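Long-range contacts in invasion-associated protein (Mycobacterium tuberculosis, PDB 4LJ1), which probably binds peptidoglycan without cleaving it, using an NlpC/P60 domain adapted to a non-catalytic role in the mycobacterial cell wall: residues M70-L78 against M124-L132; V44-I52 against M107-Q115. All blocks are in the same frame, centred on the assembly; numbering follows the deposited sequence. Where two conformers were deposited one is given.

Contact 1 (M70-L78 against M124-L132); sequences MYKVGQKVL and MTPYLVRVL
Val-77 and Leu-128 form a hydrogen-bonded pair in a short two-stranded antiparallel sheet of the NlpC/P60 domain. Val-77 N gives to Leu-128 O and Leu-128 N gives to Val-77 O, both at 2.9 Å. A third backbone bond runs from Arg-130 N to Gln-75 O (2.9 Å). The strand segments run at 129° to each other, well short of fully antiparallel. Beyond that third bond, water takes over: one molecule accepts from Gln-75 N and donates to Arg-130 O, while another joins Gln-75 OE1 to Arg-130 NH1.

On the face shared by Val-77 and Arg-130, the valine's CG2 lies over the guanidinium plane, offset toward its rim, and meets Arg-130 CB at 3.6 Å. The far end of the arginine is held by a salt bridge from NE to Asp-86 and a hydrogen bond from NH2 to Gln-81 O.

The face of Lys-76 and Val-129 is turned toward helix 67-73. Lys-76 bends at chi2 (-61°) and again at chi4, which folds its ammonium back onto the helix end, where NZ donates to Tyr-71 O (2.7 Å) and Gly-74 O (2.8 Å). The carbonyls and partial negative charge of this helix end would probably stabilise the ammonium. Along the way the lysine touches two rings: CB stands over one face of Tyr-127, 4.1 Å from the centroid, in a CH-pi contact, and CE lies over one face of the Tyr-71 ring, toward its rim. The two tyrosines meet obliquely, with Tyr-71 OH at the edge of the Tyr-127 ring and in its plane. Val-129 CG1 packs on Gly-74 CA. Against the outer end of Tyr-71, the methyl CG2 of Thr-125 comes within 3.4 Å of CZ.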
ATOM      1  N   MET A  70      -1.739   7.776   6.516  1.00 10.35           N
ATOM      2  CA  MET A  70      -0.909   7.790   5.321  1.00 10.81           C
ATOM      3  C   MET A  70      -1.446   8.783   4.285  1.00 10.94           C
ATOM      4  O   MET A  70      -0.698   9.558   3.685  1.00 12.90           O
ATOM      5  CB  MET A  70      -0.886   6.415   4.655  1.00 10.70           C
ATOM      6  CG  MET A  70      -0.196   5.285   5.431  1.00 11.47           C
ATOM      7  SD  MET A  70      -0.339   3.755   4.459  1.00 12.47           S
ATOM      8  CE  MET A  70       0.329   2.558   5.605  1.00 13.78           C
ATOM      9  N   TYR A  71      -2.749   8.766   4.080  1.00  9.79           N
ATOM     10  CA  TYR A  71      -3.379   9.674   3.117  1.00  9.50           C
ATOM     11  C   TYR A  71      -3.270  11.158   3.526  1.00 10.74           C
ATOM     12  O   TYR A  71      -2.914  12.017   2.722  1.00 11.36           O
ATOM     13  CB  TYR A  71      -4.858   9.325   2.928  1.00  9.36           C
ATOM     14  CG  TYR A  71      -5.532  10.129   1.849  1.00  8.60           C
ATOM     15  CD1 TYR A  71      -5.328   9.812   0.517  1.00  8.61           C
ATOM     16  CD2 TYR A  71      -6.365  11.219   2.154  1.00 10.01           C
ATOM     17  CE1 TYR A  71      -5.952  10.515  -0.493  1.00  9.93           C
ATOM     18  CE2 TYR A  71      -6.985  11.930   1.143  1.00 11.19           C
ATOM     19  CZ  TYR A  71      -6.764  11.570  -0.182  1.00 10.90           C
ATOM     20  OH  TYR A  71      -7.363  12.250  -1.207  1.00 15.04           O
ATOM     21  N   LYS A  72      -3.643  11.448   4.771  1.00 11.47           N
ATOM     22  CA  LYS A  72      -3.635  12.812   5.301  1.00 12.49           C
ATOM     23  C   LYS A  72      -2.320  13.499   5.043  1.00 12.70           C
ATOM     24  O   LYS A  72      -2.284  14.665   4.605  1.00 14.85           O
ATOM     25  CB  LYS A  72      -3.933  12.801   6.803  1.00 13.34           C
ATOM     26  CG  LYS A  72      -4.009  14.184   7.436  1.00 15.17           C
ATOM     27  CD  LYS A  72      -4.358  14.066   8.916  1.00 18.40           C
ATOM     28  CE  LYS A  72      -4.480  15.414   9.607  1.00 20.46           C
ATOM     29  NZ  LYS A  72      -4.628  15.270  11.084  1.00 27.23           N
ATOM     30  N   VAL A  73      -1.227  12.803   5.337  1.00 12.47           N
ATOM     31  CA  VAL A  73       0.098  13.448   5.307  1.00 12.40           C
ATOM     32  C   VAL A  73       0.792  13.388   3.946  1.00 12.44           C
ATOM     33  O   VAL A  73       1.761  14.126   3.716  1.00 14.10           O
ATOM     34  CB  VAL A  73       1.039  12.872   6.396  1.00 13.30           C
ATOM     35  CG1 VAL A  73       0.441  13.024   7.805  1.00 15.42           C
ATOM     36  CG2 VAL A  73       1.436  11.437   6.087  1.00 14.91           C
ATOM     37  N   GLY A  74       0.325  12.525   3.046  1.00 12.55           N
ATOM     38  CA  GLY A  74       1.036  12.248   1.797  1.00 11.84           C
ATOM     39  C   GLY A  74       0.850  13.323   0.722  1.00 11.87           C
ATOM     40  O   GLY A  74      -0.184  14.004   0.662  1.00 12.90           O
ATOM     41  N   GLN A  75       1.851  13.451  -0.156  1.00 12.34           N
ATOM     42  CA  GLN A  75       1.786  14.310  -1.374  1.00 12.43           C
ATOM     43  C   GLN A  75       0.712  13.756  -2.289  1.00 10.85           C
ATOM     44  O   GLN A  75       0.780  12.611  -2.704  1.00 11.61           O
ATOM     45  CB  GLN A  75       3.116  14.316  -2.167  1.00 14.78           C
ATOM     46  CG  GLN A  75       3.074  15.192  -3.428  1.00 17.52           C
ATOM     47  CD  GLN A  75       4.167  14.944  -4.471  0.50 14.64           C
ATOM     48  OE1 GLN A  75       3.968  15.169  -5.679  0.50 15.15           O
ATOM     49  NE2 GLN A  75       5.325  14.520  -4.016  0.50 15.59           N
ATOM     50  N   LYS A  76      -0.272  14.574  -2.601  1.00 10.00           N
ATOM     51  CA  LYS A  76      -1.415  14.145  -3.395  1.00  9.85           C
ATOM     52  C   LYS A  76      -1.125  14.218  -4.880  1.00  9.37           C
ATOM     53  O   LYS A  76      -0.594  15.218  -5.360  1.00 11.71           O
ATOM     54  CB  LYS A  76      -2.643  15.004  -3.079  1.00 11.81           C
ATOM     55  CG  LYS A  76      -2.995  15.088  -1.602  1.00 10.97           C
ATOM     56  CD  LYS A  76      -3.325  13.719  -1.023  1.00 12.01           C
ATOM     57  CE  LYS A  76      -3.864  13.822   0.399  1.00 13.21           C
ATOM     58  NZ  LYS A  76      -2.895  14.386   1.388  1.00 13.47           N
ATOM     59  N   VAL A  77      -1.516  13.182  -5.598  1.00  8.84           N
ATOM     60  CA  VAL A  77      -1.282  13.007  -7.034  1.00 10.86           C
ATOM     61  C   VAL A  77      -2.631  12.669  -7.699  1.00  9.06           C
ATOM     62  O   VAL A  77      -3.328  11.747  -7.278  1.00  9.94           O
ATOM     63  CB  VAL A  77      -0.377  11.735  -7.221  1.00 13.30           C
ATOM     64  CG1 VAL A  77      -0.255  11.301  -8.686  1.00 14.94           C
ATOM     65  CG2 VAL A  77       0.991  11.960  -6.571  1.00 15.53           C
ATOM     66  N   LEU A  78      -3.006  13.377  -8.749  1.00 10.20           N
ATOM     67  CA  LEU A  78      -4.189  13.026  -9.527  1.00 10.63           C
ATOM     68  C   LEU A  78      -3.964  11.739 -10.306  1.00 10.49           C
ATOM     69  O   LEU A  78      -2.846  11.467 -10.725  1.00 11.39           O
ATOM     70  CB  LEU A  78      -4.567  14.167 -10.489  1.00 11.79           C
ATOM     71  CG  LEU A  78      -5.099  15.429  -9.797  1.00 12.48           C
ATOM     72  CD1 LEU A  78      -4.938  16.655 -10.685  1.00 16.01           C
ATOM     73  CD2 LEU A  78      -6.549  15.220  -9.376  1.00 15.03           C
ATOM     74  N   MET A 124     -12.672   4.353  -4.723  1.00  9.21           N
ATOM     75  CA  MET A 124     -11.317   4.867  -4.704  1.00  9.46           C
ATOM     76  C   MET A 124     -11.308   6.328  -4.292  1.00  9.06           C
ATOM     77  O   MET A 124     -12.138   7.138  -4.751  1.00 10.81           O
ATOM     78  CB  MET A 124     -10.679   4.665  -6.080  1.00 10.25           C
ATOM     79  CG  MET A 124      -9.208   5.028  -6.145  1.00 11.35           C
ATOM     80  SD  MET A 124      -8.518   4.722  -7.768  1.00 15.59           S
ATOM     81  CE  MET A 124      -7.395   6.111  -7.877  1.00 19.51           C
ATOM     82  N   THR A 125     -10.371   6.680  -3.435  1.00  9.77           N
ATOM     83  CA  THR A 125     -10.174   8.031  -2.992  1.00 11.11           C
ATOM     84  C   THR A 125      -9.654   8.854  -4.188  1.00 11.58           C
ATOM     85  O   THR A 125      -8.930   8.316  -5.020  1.00 11.60           O
ATOM     86  CB  THR A 125      -9.187   7.979  -1.804  1.00 10.89           C
ATOM     87  OG1 THR A 125      -9.538   6.934  -0.863  1.00 11.39           O
ATOM     88  CG2 THR A 125      -9.103   9.284  -1.093  1.00 13.55           C
ATOM     89  N   PRO A 126     -10.033  10.143  -4.325  1.00 12.55           N
ATOM     90  CA  PRO A 126      -9.719  10.885  -5.561  1.00 13.39           C
ATOM     91  C   PRO A 126      -8.255  11.165  -5.888  1.00 11.81           C
ATOM     92  O   PRO A 126      -7.955  11.560  -7.008  1.00 12.97           O
ATOM     93  CB  PRO A 126     -10.464  12.214  -5.390  1.00 17.26           C
ATOM     94  CG  PRO A 126     -11.182  12.157  -4.117  1.00 19.30           C
ATOM     95  CD  PRO A 126     -11.063  10.811  -3.511  1.00 14.59           C
ATOM     96  N   TYR A 127      -7.389  11.085  -4.893  1.00 10.43           N
ATOM     97  CA  TYR A 127      -5.959  11.279  -5.081  1.00  8.86           C
ATOM     98  C   TYR A 127      -5.214  10.023  -4.684  1.00  8.34           C
ATOM     99  O   TYR A 127      -5.615   9.314  -3.746  1.00  9.23           O
ATOM    100  CB  TYR A 127      -5.473  12.408  -4.195  1.00  9.81           C
ATOM    101  CG  TYR A 127      -5.942  13.777  -4.559  1.00 10.46           C
ATOM    102  CD1 TYR A 127      -5.375  14.450  -5.637  1.00 11.59           C
ATOM    103  CD2 TYR A 127      -6.908  14.425  -3.822  1.00 14.58           C
ATOM    104  CE1 TYR A 127      -5.747  15.745  -5.962  1.00 13.12           C
ATOM    105  CE2 TYR A 127      -7.294  15.720  -4.146  1.00 18.99           C
ATOM    106  CZ  TYR A 127      -6.721  16.353  -5.237  1.00 17.35           C
ATOM    107  OH  TYR A 127      -7.115  17.613  -5.569  1.00 23.95           O
ATOM    108  N   LEU A 128      -4.100   9.744  -5.377  1.00  8.22           N
ATOM    109  CA  LEU A 128      -3.061   8.835  -4.923  1.00  7.69           C
ATOM    110  C   LEU A 128      -2.093   9.626  -4.049  1.00  7.81           C
ATOM    111  O   LEU A 128      -2.120  10.873  -4.028  1.00  8.63           O
ATOM    112  CB  LEU A 128      -2.336   8.191  -6.106  1.00  8.45           C
ATOM    113  CG  LEU A 128      -3.102   7.192  -6.992  1.00  9.43           C
ATOM    114  CD1 LEU A 128      -4.032   7.927  -7.962  1.00 12.35           C
ATOM    115  CD2 LEU A 128      -2.145   6.264  -7.740  1.00 10.87           C
ATOM    116  N   VAL A 129      -1.193   8.909  -3.378  1.00  7.44           N
ATOM    117  CA  VAL A 129      -0.122   9.559  -2.628  1.00  7.82           C
ATOM    118  C   VAL A 129       1.215   9.145  -3.201  1.00  8.38           C
ATOM    119  O   VAL A 129       1.478   7.968  -3.418  1.00  9.01           O
ATOM    120  CB  VAL A 129      -0.164   9.208  -1.133  1.00  9.33           C
ATOM    121  CG1 VAL A 129       1.170   9.500  -0.429  1.00 10.54           C
ATOM    122  CG2 VAL A 129      -1.329   9.933  -0.482  1.00 11.09           C
ATOM    123  N   ARG A 130       2.087  10.125  -3.416  1.00  9.04           N
ATOM    124  CA  ARG A 130       3.461   9.877  -3.783  1.00 10.72           C
ATOM    125  C   ARG A 130       4.342   9.986  -2.553  1.00 10.24           C
ATOM    126  O   ARG A 130       4.444  11.033  -1.934  1.00 12.03           O
ATOM    127  CB  ARG A 130       3.946  10.860  -4.836  1.00 13.13           C
ATOM    128  CG  ARG A 130       5.354  10.508  -5.322  1.00 14.83           C
ATOM    129  CD  ARG A 130       5.616  10.934  -6.733  1.00 14.47           C
ATOM    130  NE  ARG A 130       4.608  10.416  -7.624  1.00 11.24           N
ATOM    131  CZ  ARG A 130       4.159  11.046  -8.695  1.00 12.21           C
ATOM    132  NH1 ARG A 130       4.676  12.212  -9.088  1.00 16.61           N
ATOM    133  NH2 ARG A 130       3.212  10.466  -9.404  1.00 12.30           N
ATOM    134  N   VAL A 131       5.002   8.898  -2.218  1.00 12.80           N
ATOM    135  CA  VAL A 131       5.793   8.798  -1.023  1.00 14.46           C
ATOM    136  C   VAL A 131       7.215   9.300  -1.258  1.00 15.95           C
ATOM    137  O   VAL A 131       7.761  10.039  -0.444  1.00 19.95           O
ATOM    138  CB  VAL A 131       5.822   7.320  -0.576  1.00 15.02           C
ATOM    139  CG1 VAL A 131       6.682   7.133   0.649  1.00 17.39           C
ATOM    140  CG2 VAL A 131       4.407   6.827  -0.324  1.00 17.21           C
ATOM    141  N   LEU A 132       7.800   8.918  -2.385  1.00 16.79           N
ATOM    142  CA  LEU A 132       9.199   9.243  -2.651  1.00 19.62           C
ATOM    143  C   LEU A 132       9.364  10.585  -3.339  1.00 23.94           C
ATOM    144  O   LEU A 132       8.602  10.925  -4.242  1.00 28.55           O
ATOM    145  CB  LEU A 132       9.835   8.145  -3.489  1.00 20.52           C
ATOM    146  CG  LEU A 132       9.907   6.812  -2.746  1.00 25.12           C
ATOM    147  CD1 LEU A 132      10.347   5.681  -3.662  1.00 31.91           C
ATOM    148  CD2 LEU A 132      10.826   6.917  -1.544  1.00 27.42           C
TER
HETATM  149  O   HOH W   1       4.194  12.029   0.593  1.00 18.71           O
HETATM  150  O   HOH W   2       6.053  14.629  -7.766  1.00 37.73           O
HETATM  151  O   HOH W   3       6.908  13.080  -1.655  1.00 45.13           O

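Contact 2 (V44-I52 against M107-Q115); sequences VGFDASGLI and MLEVGDVVQ
With chi1 at 176°, Leu-51 swings its CG to the far side of the backbone N, and this carries CD2 from the first turn of helix 48-57 onto the hairpin of strands 106-110 and 114-118. There Leu-51 CD2 meets Val-110 CG2 at 3.8 Å and, tip to tip, Val-114 CG1 at 3.8 Å; Leu-108 CD2 lies 4.0 Å from the same Leu-51 CD2. In Val-110, a chi1 of -173° turns CG2 to the leucine and CG1 to Phe-46 O, 3.6 Å away on the chain leading into the helix.

The aromatic ring extends the packing. Leu-51 CD1 sits 4.2 Å above the centre of the Phe-46 ring plane, and Val-114 CG2 approaches Phe-46 CD2 obliquely at 3.9 Å. Helix 48-52 and strand 107-110 run at 132°, their axes 8.1 Å apart at closest, so the helix start lies across the sheet with leucine and valines filling the interface.

This helix-on-sheet arrangement is the core of NlpC/P60 domains, whose catalytic members carry the nucleophilic cysteine at the helix N-terminus. Here Ala-48, whose CA packs on Val-110 CG2, appears to hold that place, consistent with a non-catalytic domain. Just before it, Asp-47 is the N-cap: OD1 accepts from Gly-50 N at 2.9 Å and also pairs with Arg-65. On the side of the hairpin turned from the helix, Gln-115 NE2 donates to Glu-109 OE2 from above the carboxylate plane, and Glu-109 OE1 forms a salt bridge with Arg-120.

The two segments therefore meet through aliphatic and aromatic groups, while the carboxylates of Asp-47 and Glu-109 find partners in their own segments and in Arg-65 and Arg-120. Shape rather than directional bonding probably sets how the helix sits on the hairpin.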
ATOM      1  N   VAL A  44      -0.422 -16.058  10.395  1.00  8.34           N
ATOM      2  CA  VAL A  44       0.732 -15.259  10.011  1.00  7.63           C
ATOM      3  C   VAL A  44       0.432 -14.617   8.654  1.00  7.01           C
ATOM      4  O   VAL A  44       0.327 -15.297   7.642  1.00  9.19           O
ATOM      5  CB  VAL A  44       2.025 -16.115   9.956  1.00  8.00           C
ATOM      6  CG1 VAL A  44       3.214 -15.253   9.556  1.00  9.89           C
ATOM      7  CG2 VAL A  44       2.288 -16.823  11.281  1.00 11.46           C
ATOM      8  N   GLY A  45       0.324 -13.298   8.619  1.00  6.75           N
ATOM      9  CA  GLY A  45      -0.041 -12.640   7.400  1.00  6.59           C
ATOM     10  C   GLY A  45       0.081 -11.132   7.477  1.00  5.54           C
ATOM     11  O   GLY A  45       0.822 -10.554   8.279  1.00  6.55           O
ATOM     12  N   PHE A  46      -0.677 -10.485   6.576  1.00  6.20           N
ATOM     13  CA  PHE A  46      -0.703  -9.010   6.455  1.00  6.00           C
ATOM     14  C   PHE A  46      -2.131  -8.495   6.409  1.00  6.42           C
ATOM     15  O   PHE A  46      -2.995  -9.145   5.840  1.00  6.92           O
ATOM     16  CB  PHE A  46      -0.081  -8.564   5.120  1.00  6.98           C
ATOM     17  CG  PHE A  46       1.436  -8.628   5.060  1.00  6.59           C
ATOM     18  CD1 PHE A  46       2.213  -7.685   5.730  1.00  6.91           C
ATOM     19  CD2 PHE A  46       2.062  -9.565   4.272  1.00  7.49           C
ATOM     20  CE1 PHE A  46       3.583  -7.708   5.632  1.00  7.59           C
ATOM     21  CE2 PHE A  46       3.440  -9.575   4.182  1.00  8.06           C
ATOM     22  CZ  PHE A  46       4.191  -8.637   4.851  1.00  8.19           C
ATOM     23  N   ASP A  47      -2.308  -7.287   6.940  1.00  6.26           N
ATOM     24  CA  ASP A  47      -3.398  -6.448   6.469  1.00  7.09           C
ATOM     25  C   ASP A  47      -2.831  -5.433   5.464  1.00  6.16           C
ATOM     26  O   ASP A  47      -1.632  -5.419   5.174  1.00  6.24           O
ATOM     27  CB  ASP A  47      -4.201  -5.815   7.598  1.00  7.76           C
ATOM     28  CG  ASP A  47      -3.449  -4.801   8.417  1.00  7.67           C
ATOM     29  OD1 ASP A  47      -2.271  -4.500   8.141  1.00  8.05           O
ATOM     30  OD2 ASP A  47      -4.044  -4.322   9.407  1.00 11.78           O
ATOM     31  N   ALA A  48      -3.694  -4.612   4.870  1.00  6.44           N
ATOM     32  CA  ALA A  48      -3.256  -3.720   3.783  1.00  6.73           C
ATOM     33  C   ALA A  48      -2.143  -2.789   4.261  1.00  6.25           C
ATOM     34  O   ALA A  48      -1.118  -2.609   3.605  1.00  7.40           O
ATOM     35  CB  ALA A  48      -4.429  -2.908   3.250  1.00  8.79           C
ATOM     36  N   SER A  49      -2.331  -2.197   5.436  1.00  7.06           N
ATOM     37  CA  SER A  49      -1.361  -1.282   6.032  0.50  7.19           C
ATOM     38  C   SER A  49      -0.021  -1.953   6.296  1.00  7.27           C
ATOM     39  O   SER A  49       1.055  -1.391   6.066  1.00  7.83           O
ATOM     40  CB  SER A  49      -1.938  -0.697   7.329  0.50  6.86           C
ATOM     41  OG  SER A  49      -2.882   0.292   6.935  0.50  7.28           O
ATOM     42  N   GLY A  50      -0.084  -3.163   6.824  1.00  6.93           N
ATOM     43  CA  GLY A  50       1.111  -3.907   7.144  1.00  6.75           C
ATOM     44  C   GLY A  50       1.930  -4.184   5.895  1.00  6.08           C
ATOM     45  O   GLY A  50       3.161  -4.090   5.915  1.00  6.44           O
ATOM     46  N   LEU A  51       1.263  -4.551   4.800  1.00  5.84           N
ATOM     47  CA  LEU A  51       1.971  -4.839   3.557  1.00  6.04           C
ATOM     48  C   LEU A  51       2.675  -3.582   3.048  1.00  5.84           C
ATOM     49  O   LEU A  51       3.835  -3.646   2.613  1.00  6.50           O
ATOM     50  CB  LEU A  51       0.999  -5.362   2.504  1.00  6.32           C
ATOM     51  CG  LEU A  51       1.611  -5.606   1.124  1.00  6.81           C
ATOM     52  CD1 LEU A  51       2.651  -6.745   1.149  1.00  8.48           C
ATOM     53  CD2 LEU A  51       0.509  -5.925   0.112  1.00  8.80           C
ATOM     54  N   ILE A  52       1.972  -2.460   3.047  1.00  6.24           N
ATOM     55  CA  ILE A  52       2.560  -1.200   2.568  1.00  7.07           C
ATOM     56  C   ILE A  52       3.738  -0.783   3.434  1.00  7.25           C
ATOM     57  O   ILE A  52       4.769  -0.347   2.923  1.00  7.28           O
ATOM     58  CB  ILE A  52       1.481  -0.078   2.502  1.00  9.01           C
ATOM     59  CG1 ILE A  52       0.434  -0.349   1.457  1.00 12.30           C
ATOM     60  CG2 ILE A  52       2.096   1.282   2.310  1.00  9.97           C
ATOM     61  CD1 ILE A  52       0.967  -0.731   0.133  1.00 13.43           C
ATOM     62  N   MET A 107      -2.460  -3.039  -9.359  1.00  7.98           N
ATOM     63  CA  MET A 107      -2.098  -2.720  -7.996  1.00  7.51           C
ATOM     64  C   MET A 107      -1.798  -3.976  -7.210  1.00  7.38           C
ATOM     65  O   MET A 107      -2.309  -5.040  -7.506  1.00  8.12           O
ATOM     66  CB  MET A 107      -3.209  -1.931  -7.308  1.00  7.57           C
ATOM     67  CG  MET A 107      -4.541  -2.628  -7.135  1.00  8.42           C
ATOM     68  SD  MET A 107      -5.787  -1.499  -6.460  1.00  9.10           S
ATOM     69  CE  MET A 107      -7.171  -2.648  -6.313  1.00  9.49           C
ATOM     70  N   LEU A 108      -0.992  -3.833  -6.163  1.00  7.16           N
ATOM     71  CA  LEU A 108      -0.734  -4.882  -5.187  1.00  7.13           C
ATOM     72  C   LEU A 108      -1.603  -4.565  -3.962  1.00  6.49           C
ATOM     73  O   LEU A 108      -1.477  -3.497  -3.375  1.00  7.38           O
ATOM     74  CB  LEU A 108       0.750  -4.896  -4.803  1.00  7.39           C
ATOM     75  CG  LEU A 108       1.164  -6.024  -3.870  1.00  8.02           C
ATOM     76  CD1 LEU A 108       1.102  -7.373  -4.555  1.00  9.74           C
ATOM     77  CD2 LEU A 108       2.554  -5.762  -3.289  1.00 10.15           C
ATOM     78  N   GLU A 109      -2.478  -5.505  -3.622  1.00  7.60           N
ATOM     79  CA  GLU A 109      -3.423  -5.345  -2.547  1.00  8.36           C
ATOM     80  C   GLU A 109      -3.439  -6.568  -1.651  1.00  7.85           C
ATOM     81  O   GLU A 109      -2.839  -7.592  -1.960  1.00  8.11           O
ATOM     82  CB  GLU A 109      -4.834  -5.112  -3.104  1.00 10.49           C
ATOM     83  CG  GLU A 109      -5.369  -6.309  -3.857  1.00 11.30           C
ATOM     84  CD  GLU A 109      -6.834  -6.203  -4.148  1.00 14.77           C
ATOM     85  OE1 GLU A 109      -7.507  -5.315  -3.581  1.00 18.41           O
ATOM     86  OE2 GLU A 109      -7.330  -7.070  -4.861  1.00 18.47           O
ATOM     87  N   VAL A 110      -4.159  -6.473  -0.546  1.00  8.59           N
ATOM     88  CA  VAL A 110      -4.456  -7.645   0.266  1.00  7.90           C
ATOM     89  C   VAL A 110      -5.935  -7.938   0.128  1.00  9.37           C
ATOM     90  O   VAL A 110      -6.770  -7.160   0.567  1.00 11.14           O
ATOM     91  CB  VAL A 110      -4.059  -7.477   1.745  1.00  8.76           C
ATOM     92  CG1 VAL A 110      -4.235  -8.807   2.463  1.00 11.07           C
ATOM     93  CG2 VAL A 110      -2.629  -6.992   1.870  1.00 10.17           C
ATOM     94  N   GLY A 111      -6.241  -9.035  -0.556  1.00  9.93           N
ATOM     95  CA  GLY A 111      -7.584  -9.615  -0.588  1.00 10.92           C
ATOM     96  C   GLY A 111      -7.642 -10.724   0.436  1.00 10.62           C
ATOM     97  O   GLY A 111      -7.288 -10.511   1.579  1.00 13.40           O
ATOM     98  N   ASP A 112      -8.042 -11.927   0.038  1.00 11.26           N
ATOM     99  CA  ASP A 112      -7.864 -13.070   0.931  1.00 10.99           C
ATOM    100  C   ASP A 112      -6.374 -13.402   1.133  1.00 10.38           C
ATOM    101  O   ASP A 112      -5.989 -13.965   2.158  1.00 10.04           O
ATOM    102  CB  ASP A 112      -8.570 -14.316   0.403  1.00 13.94           C
ATOM    103  CG  ASP A 112     -10.074 -14.179   0.397  1.00 19.12           C
ATOM    104  OD1 ASP A 112     -10.609 -13.316   1.120  1.00 23.52           O
ATOM    105  OD2 ASP A 112     -10.720 -14.944  -0.333  1.00 24.40           O
ATOM    106  N   VAL A 113      -5.566 -13.057   0.129  1.00  9.26           N
ATOM    107  CA  VAL A 113      -4.108 -13.123   0.146  1.00  8.76           C
ATOM    108  C   VAL A 113      -3.554 -11.848  -0.489  1.00  8.34           C
ATOM    109  O   VAL A 113      -4.273 -11.109  -1.183  1.00  8.60           O
ATOM    110  CB  VAL A 113      -3.574 -14.390  -0.610  1.00  9.03           C
ATOM    111  CG1 VAL A 113      -4.082 -15.661   0.048  1.00 10.26           C
ATOM    112  CG2 VAL A 113      -3.908 -14.362  -2.100  1.00 11.25           C
ATOM    113  N   VAL A 114      -2.270 -11.595  -0.286  1.00  7.50           N
ATOM    114  CA  VAL A 114      -1.567 -10.561  -1.010  1.00  7.79           C
ATOM    115  C   VAL A 114      -1.560 -10.934  -2.496  1.00  8.03           C
ATOM    116  O   VAL A 114      -1.220 -12.072  -2.872  1.00  8.69           O
ATOM    117  CB  VAL A 114      -0.095 -10.464  -0.523  1.00  7.55           C
ATOM    118  CG1 VAL A 114       0.677  -9.459  -1.369  1.00  8.35           C
ATOM    119  CG2 VAL A 114      -0.027 -10.071   0.965  1.00  8.74           C
ATOM    120  N   GLN A 115      -1.975 -10.010  -3.357  1.00  8.09           N
ATOM    121  CA  GLN A 115      -2.192 -10.332  -4.765  1.00  7.71           C
ATOM    122  C   GLN A 115      -2.150  -9.112  -5.648  1.00  8.15           C
ATOM    123  O   GLN A 115      -2.454  -8.010  -5.203  1.00  8.47           O
ATOM    124  CB  GLN A 115      -3.528 -11.047  -4.954  1.00  9.19           C
ATOM    125  CG  GLN A 115      -4.715 -10.156  -4.619  1.00 10.89           C
ATOM    126  CD  GLN A 115      -5.993 -10.914  -4.350  1.00 12.97           C
ATOM    127  OE1 GLN A 115      -6.011 -12.141  -4.289  1.00 15.53           O
ATOM    128  NE2 GLN A 115      -7.080 -10.179  -4.211  1.00 15.53           N
TER

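Overall arrangement
The two contacts lie on opposite sides of the chain's centre, with their own centres about 19 Å apart. Contact 2 is nearer the middle, about 8 Å from the chain centre against about 11 Å for contact 1, yet both are only partly buried. Contact 1 buries more surface, 710 against 290 Å², and relies on backbone bonds, bridging waters and tyrosines; contact 2 uses apolar packing between helix and sheet. They share no strand or helix, but helices 48-57 and 67-73 are consecutive and touch where Met-70 CE meets Ile-52 CG2 at 4.0 Å. Their segments alternate along the sequence, so the chain passes from one region to the other and back.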